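PDB 5EIK: trimeric intracellular cation channel type 1B.2 from Caenorhabditis elegans, which forms a homotrimeric potassium channel of the endoplasmic reticulum, binds PIP2, and may carry counter-ion current during release of calcium from intracellular stores. Local coordinates for residues A[42-45]-A[51-54]; A[81-86]-A[146-151]. One frame throughout, in Å; residues are numbered along the deposited sequence.

Contact 1 (A[42-45]-A[51-54]); sequences SVRH and AISF. With DMU (decyl-beta-D-maltopyranoside), chain M.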
loop_
_atom_site.group_PDB
_atom_site.type_symbol
_atom_site.label_atom_id
_atom_site.label_comp_id
_atom_site.label_asym_id
_atom_site.label_seq_id
_atom_site.Cartn_x
_atom_site.Cartn_y
_atom_site.Cartn_z
ATOM N N SER A 42 13.266 17.024 -8.578
ATOM C CA SER A 42 12.136 16.345 -9.193
ATOM C C SER A 42 10.850 16.656 -8.425
ATOM O O SER A 42 9.826 17.008 -9.017
ATOM C CB SER A 42 12.397 14.837 -9.232
ATOM O OG SER A 42 11.336 14.156 -9.873
ATOM N N VAL A 43 10.898 16.540 -7.106
ATOM C CA VAL A 43 9.718 16.831 -6.309
ATOM C C VAL A 43 9.317 18.288 -6.509
ATOM O O VAL A 43 8.131 18.606 -6.567
ATOM C CB VAL A 43 9.964 16.581 -4.808
ATOM C CG1 VAL A 43 8.790 17.095 -3.996
ATOM C CG2 VAL A 43 10.156 15.089 -4.555
ATOM N N ARG A 44 10.307 19.169 -6.619
ATOM C CA ARG A 44 10.035 20.586 -6.813
ATOM C C ARG A 44 9.403 20.855 -8.178
ATOM O O ARG A 44 8.496 21.676 -8.299
ATOM C CB ARG A 44 11.322 21.398 -6.652
ATOM C CG ARG A 44 11.161 22.870 -6.962
ATOM C CD ARG A 44 12.247 23.721 -6.302
ATOM N NE ARG A 44 12.217 25.089 -6.812
ATOM C CZ ARG A 44 12.939 26.091 -6.329
ATOM N NH1 ARG A 44 13.763 25.895 -5.310
ATOM N NH2 ARG A 44 12.835 27.296 -6.870
ATOM N N HIS A 45 9.874 20.162 -9.206
ATOM C CA HIS A 45 9.305 20.333 -10.537
ATOM C C HIS A 45 7.858 19.822 -10.526
ATOM O O HIS A 45 6.959 20.456 -11.082
ATOM C CB HIS A 45 10.122 19.554 -11.567
ATOM C CG HIS A 45 9.576 19.637 -12.958
ATOM N ND1 HIS A 45 9.629 20.790 -13.713
ATOM C CD2 HIS A 45 8.955 18.714 -13.729
ATOM C CE1 HIS A 45 9.065 20.572 -14.887
ATOM N NE2 HIS A 45 8.648 19.319 -14.922
ATOM N N ALA A 51 5.389 25.916 -6.068
ATOM C CA ALA A 51 6.308 25.088 -5.292
ATOM C C ALA A 51 6.857 25.798 -4.062
ATOM O O ALA A 51 6.737 25.299 -2.944
ATOM C CB ALA A 51 7.462 24.620 -6.175
ATOM N N ILE A 52 7.456 26.962 -4.272
ATOM C CA ILE A 52 8.039 27.715 -3.172
ATOM C C ILE A 52 7.028 28.148 -2.120
ATOM O O ILE A 52 7.283 28.009 -0.925
ATOM C CB ILE A 52 8.811 28.946 -3.689
ATOM C CG1 ILE A 52 10.046 28.482 -4.466
ATOM C CG2 ILE A 52 9.227 29.831 -2.525
ATOM C CD1 ILE A 52 10.855 29.610 -5.074
ATOM N N SER A 53 5.888 28.677 -2.553
ATOM C CA SER A 53 4.872 29.101 -1.599
ATOM C C SER A 53 4.398 27.855 -0.859
ATOM O O SER A 53 4.247 27.858 0.363
ATOM C CB SER A 53 3.690 29.765 -2.315
ATOM O OG SER A 53 3.006 28.843 -3.147
ATOM N N PHE A 54 4.185 26.784 -1.615
ATOM C CA PHE A 54 3.740 25.520 -1.049
ATOM C C PHE A 54 4.698 25.015 0.026
ATOM O O PHE A 54 4.275 24.610 1.111
ATOM C CB PHE A 54 3.607 24.473 -2.159
ATOM C CG PHE A 54 3.481 23.061 -1.653
ATOM C CD1 PHE A 54 4.600 22.366 -1.194
ATOM C CD2 PHE A 54 2.246 22.432 -1.617
ATOM C CE1 PHE A 54 4.486 21.068 -0.703
ATOM C CE2 PHE A 54 2.126 21.137 -1.129
ATOM C CZ PHE A 54 3.248 20.452 -0.670
HETATM C C1 DMU M . 0.330 18.550 6.256
HETATM C C2 DMU M . -1.054 18.934 5.688
HETATM C C3 DMU M . -1.048 18.802 4.130
HETATM C C4 DMU M . -0.482 17.415 3.714
HETATM O O5 DMU M . 0.809 17.137 4.334
HETATM C C6 DMU M . 0.727 17.137 5.781
HETATM O O7 DMU M . -2.400 18.913 3.585
HETATM O O16 DMU M . 2.016 16.803 6.331
HETATM C C18 DMU M . 1.996 15.414 6.707
HETATM C C19 DMU M . 3.418 14.956 7.069
HETATM C C22 DMU M . 3.830 15.523 8.427
HETATM C C25 DMU M . 5.355 15.523 8.541
HETATM C C28 DMU M . 5.807 14.521 9.627
HETATM C C31 DMU M . 6.839 15.148 10.588
HETATM C C34 DMU M . 7.983 15.858 9.832
HETATM C C37 DMU M . 8.815 16.675 10.836
HETATM C C40 DMU M . 9.816 15.745 11.551
HETATM C C43 DMU M . 10.987 16.563 12.096
HETATM O O49 DMU M . 0.284 18.589 7.698
HETATM O O55 DMU M . -1.310 20.302 6.048
HETATM C C57 DMU M . -0.326 17.381 2.189
HETATM O O61 DMU M . -0.266 16.024 1.759
HETATM C C5 DMU M . -4.172 20.382 2.987
HETATM C C7 DMU M . -4.611 19.579 1.750
HETATM C C8 DMU M . -3.745 19.928 0.584
HETATM C C9 DMU M . -2.271 19.856 0.893
HETATM O O1 DMU M . -1.886 20.584 2.090
HETATM C C10 DMU M . -2.696 20.212 3.294
HETATM O O2 DMU M . -4.154 19.203 -0.485
HETATM O O3 DMU M . -4.869 19.998 4.132
HETATM O O4 DMU M . -6.020 19.800 1.523
HETATM C C11 DMU M . -1.479 20.239 -0.295
HETATM O O6 DMU M . -0.062 20.054 -0.104
#

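Contact 2 (A[81-86]-A[146-151]); sequences LGEPII and VRIYPE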
loop_
_atom_site.group_PDB
_atom_site.type_symbol
_atom_site.label_atom_id
_atom_site.label_comp_id
_atom_site.label_asym_id
_atom_site.label_seq_id
_atom_site.Cartn_x
_atom_site.Cartn_y
_atom_site.Cartn_z
ATOM N N LEU A 81 10.240 -7.384 1.506
ATOM C CA LEU A 81 10.814 -8.375 2.408
ATOM C C LEU A 81 10.116 -8.500 3.756
ATOM O O LEU A 81 10.478 -9.346 4.565
ATOM C CB LEU A 81 12.298 -8.071 2.617
ATOM C CG LEU A 81 13.098 -8.141 1.313
ATOM C CD1 LEU A 81 14.515 -7.637 1.544
ATOM C CD2 LEU A 81 13.098 -9.575 0.786
ATOM N N GLY A 82 9.117 -7.663 3.996
ATOM C CA GLY A 82 8.400 -7.723 5.257
ATOM C C GLY A 82 9.172 -7.137 6.429
ATOM O O GLY A 82 8.935 -7.502 7.575
ATOM N N GLU A 83 10.105 -6.237 6.143
ATOM C CA GLU A 83 10.893 -5.599 7.188
ATOM C C GLU A 83 10.144 -4.326 7.537
ATOM O O GLU A 83 9.359 -3.833 6.733
ATOM C CB GLU A 83 12.287 -5.235 6.664
ATOM C CG GLU A 83 12.958 -6.332 5.862
ATOM C CD GLU A 83 14.280 -5.888 5.242
ATOM O OE1 GLU A 83 14.331 -4.766 4.697
ATOM O OE2 GLU A 83 15.265 -6.659 5.286
ATOM N N PRO A 84 10.363 -3.781 8.742
ATOM C CA PRO A 84 9.664 -2.545 9.119
ATOM C C PRO A 84 9.886 -1.486 8.038
ATOM O O PRO A 84 11.026 -1.204 7.675
ATOM C CB PRO A 84 10.319 -2.176 10.449
ATOM C CG PRO A 84 10.604 -3.528 11.045
ATOM C CD PRO A 84 11.179 -4.290 9.857
ATOM N N ILE A 85 8.798 -0.916 7.522
ATOM C CA ILE A 85 8.881 0.098 6.469
ATOM C C ILE A 85 9.710 1.292 6.916
ATOM O O ILE A 85 10.308 1.995 6.112
ATOM C CB ILE A 85 7.478 0.629 6.092
ATOM C CG1 ILE A 85 6.596 -0.517 5.607
ATOM C CG2 ILE A 85 7.591 1.661 4.983
ATOM C CD1 ILE A 85 7.109 -1.182 4.352
ATOM N N ILE A 86 9.725 1.498 8.221
ATOM C CA ILE A 86 10.417 2.590 8.859
ATOM C C ILE A 86 11.943 2.433 8.909
ATOM O O ILE A 86 12.666 3.416 9.080
ATOM C CB ILE A 86 9.824 2.775 10.295
ATOM C CG1 ILE A 86 9.523 4.241 10.529
ATOM C CG2 ILE A 86 10.757 2.198 11.365
ATOM C CD1 ILE A 86 8.590 4.810 9.508
ATOM N N VAL A 146 20.031 -12.267 -1.476
ATOM C CA VAL A 146 20.731 -13.544 -1.547
ATOM C C VAL A 146 21.026 -14.099 -0.158
ATOM O O VAL A 146 20.946 -15.306 0.071
ATOM C CB VAL A 146 22.054 -13.394 -2.330
ATOM C CG1 VAL A 146 22.907 -14.648 -2.181
ATOM C CG2 VAL A 146 21.742 -13.150 -3.790
ATOM N N ARG A 147 21.357 -13.208 0.768
ATOM C CA ARG A 147 21.656 -13.607 2.132
ATOM C C ARG A 147 20.400 -14.091 2.868
ATOM O O ARG A 147 20.486 -14.941 3.753
ATOM C CB ARG A 147 22.296 -12.434 2.873
ATOM C CG ARG A 147 22.688 -12.725 4.314
ATOM C CD ARG A 147 23.627 -11.647 4.845
ATOM N NE ARG A 147 23.047 -10.310 4.741
ATOM C CZ ARG A 147 22.055 -9.859 5.503
ATOM N NH1 ARG A 147 21.524 -10.636 6.438
ATOM N NH2 ARG A 147 21.590 -8.629 5.326
ATOM N N ILE A 148 19.234 -13.569 2.501
ATOM C CA ILE A 148 17.999 -13.982 3.164
ATOM C C ILE A 148 17.335 -15.184 2.498
ATOM O O ILE A 148 16.905 -16.111 3.181
ATOM C CB ILE A 148 16.973 -12.833 3.217
ATOM C CG1 ILE A 148 17.576 -11.622 3.926
ATOM C CG2 ILE A 148 15.744 -13.270 3.988
ATOM C CD1 ILE A 148 16.633 -10.434 3.999
ATOM N N TYR A 149 17.252 -15.161 1.169
ATOM C CA TYR A 149 16.633 -16.240 0.396
ATOM C C TYR A 149 17.612 -16.758 -0.654
ATOM O O TYR A 149 17.464 -16.496 -1.850
ATOM C CB TYR A 149 15.362 -15.724 -0.277
ATOM C CG TYR A 149 14.349 -15.218 0.713
ATOM C CD1 TYR A 149 13.618 -16.106 1.501
ATOM C CD2 TYR A 149 14.157 -13.852 0.905
ATOM C CE1 TYR A 149 12.723 -15.646 2.461
ATOM C CE2 TYR A 149 13.264 -13.380 1.862
ATOM C CZ TYR A 149 12.552 -14.283 2.639
ATOM O OH TYR A 149 11.687 -13.826 3.606
ATOM N N PRO A 150 18.614 -17.526 -0.212
ATOM C CA PRO A 150 19.655 -18.106 -1.064
ATOM C C PRO A 150 19.226 -18.765 -2.377
ATOM O O PRO A 150 19.942 -18.670 -3.367
ATOM C CB PRO A 150 20.353 -19.090 -0.127
ATOM C CG PRO A 150 20.181 -18.453 1.218
ATOM C CD PRO A 150 18.737 -18.035 1.166
ATOM N N GLU A 151 18.068 -19.418 -2.407
ATOM C CA GLU A 151 17.653 -20.102 -3.633
ATOM C C GLU A 151 16.540 -19.439 -4.444
ATOM O O GLU A 151 16.111 -19.973 -5.468
ATOM C CB GLU A 151 17.246 -21.538 -3.297
ATOM C CG GLU A 151 18.165 -22.213 -2.289
ATOM C CD GLU A 151 19.622 -22.205 -2.719
ATOM O OE1 GLU A 151 20.493 -22.480 -1.864
ATOM O OE2 GLU A 151 19.899 -21.928 -3.907
#

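Contact 1 (A[42-45]-A[51-54])
NH2 of R44 is where the polar and apolar sides of this contact meet: it carries the salt bridge to OD2 of D111, and it also lies 3.5 Å from CD1 of I52. The guanidinium reaches I52 because the R44 chain is stretched out from CG to NE and CG stands anti to the backbone N (chi1 175°). I52 comes in over one face of the guanidinium, offset toward its rim, with I52 CG1 3.9 Å from R44 NH2. CG1 lies anti to the carbonyl carbon (chi1 -68°) and CD1 carries the extended chain on to NH2, the two side chains crossing at a slant. F114 adds a cation-pi contact to the same arginine, so its charge is met by both a carboxylate and a ring.

Closer to the backbone, A51 points its methyl at helix 30-47. Its CB sits 3.8 Å from the carbonyl O of R44 and 4.2 Å from the R44 CG, a plain van der Waals fit. Together the segments form a helix-loop-helix corner, in which the first transmembrane helix of the channel ends on what is probably the cytoplasmic side and short helix 51-57 sets off roughly crosswise to its last turns.

Contact 2 (A[81-86]-A[146-151])
The apolar part rests on L81, whose two methyls go to neighbouring residues: CD2 comes to the edge of the Y149 ring, near its plane, 4.0 Å from CE2, while CD1 meets CD1 of I148 at 4.3 Å. Both L81 and Y149 hold CG anti to the carbonyl carbon (chi1 -61° and -60°), and their side chains run past each other in opposite directions. On the Y149 ring itself, CG2 of I148 lies 3.3 Å above one face, toward the rim, so L81 at the edge and I148 over the face meet the same ring.

These residues mark what are probably the lumenal ends of two transmembrane helices. Helix 72-81 closes in a Schellman motif, with G82 at positive phi, and helix 120-148 gives way to a turn at Y149; V159 of helix 153-165 also packs on L81.

Among the polar groups, OE2 of E83 lies 4.2 Å from the I148 CD1 methyl but takes its hydrogen bond from NE2 of H144, one helical turn before I148. R147 NH2 stays 6.6 Å from E83 OE2, an opposite charge whose pull is probably modest. P84 of the third subunit packs against Y149.

In the fold
Contact 1 closes before contact 2 opens along the chain, and the two do not touch: their centres are 34 Å apart, their nearest atoms about 17 Å. They share no helix. Contact 1 joins helix 30-47 to helix 51-57 across a three-residue connection, whereas contact 2 brings together the ends of helices 72-81 and 120-148, in segments 60 residues apart at their closest ends. The first is local and near the probably cytoplasmic side, the second long-range and near the probably lumenal side, so they probably lie toward opposite faces of the membrane. They also differ toward the trimer: no neighbouring protein chain touches the segments of contact 1, while both other subunits reach residues of contact 2.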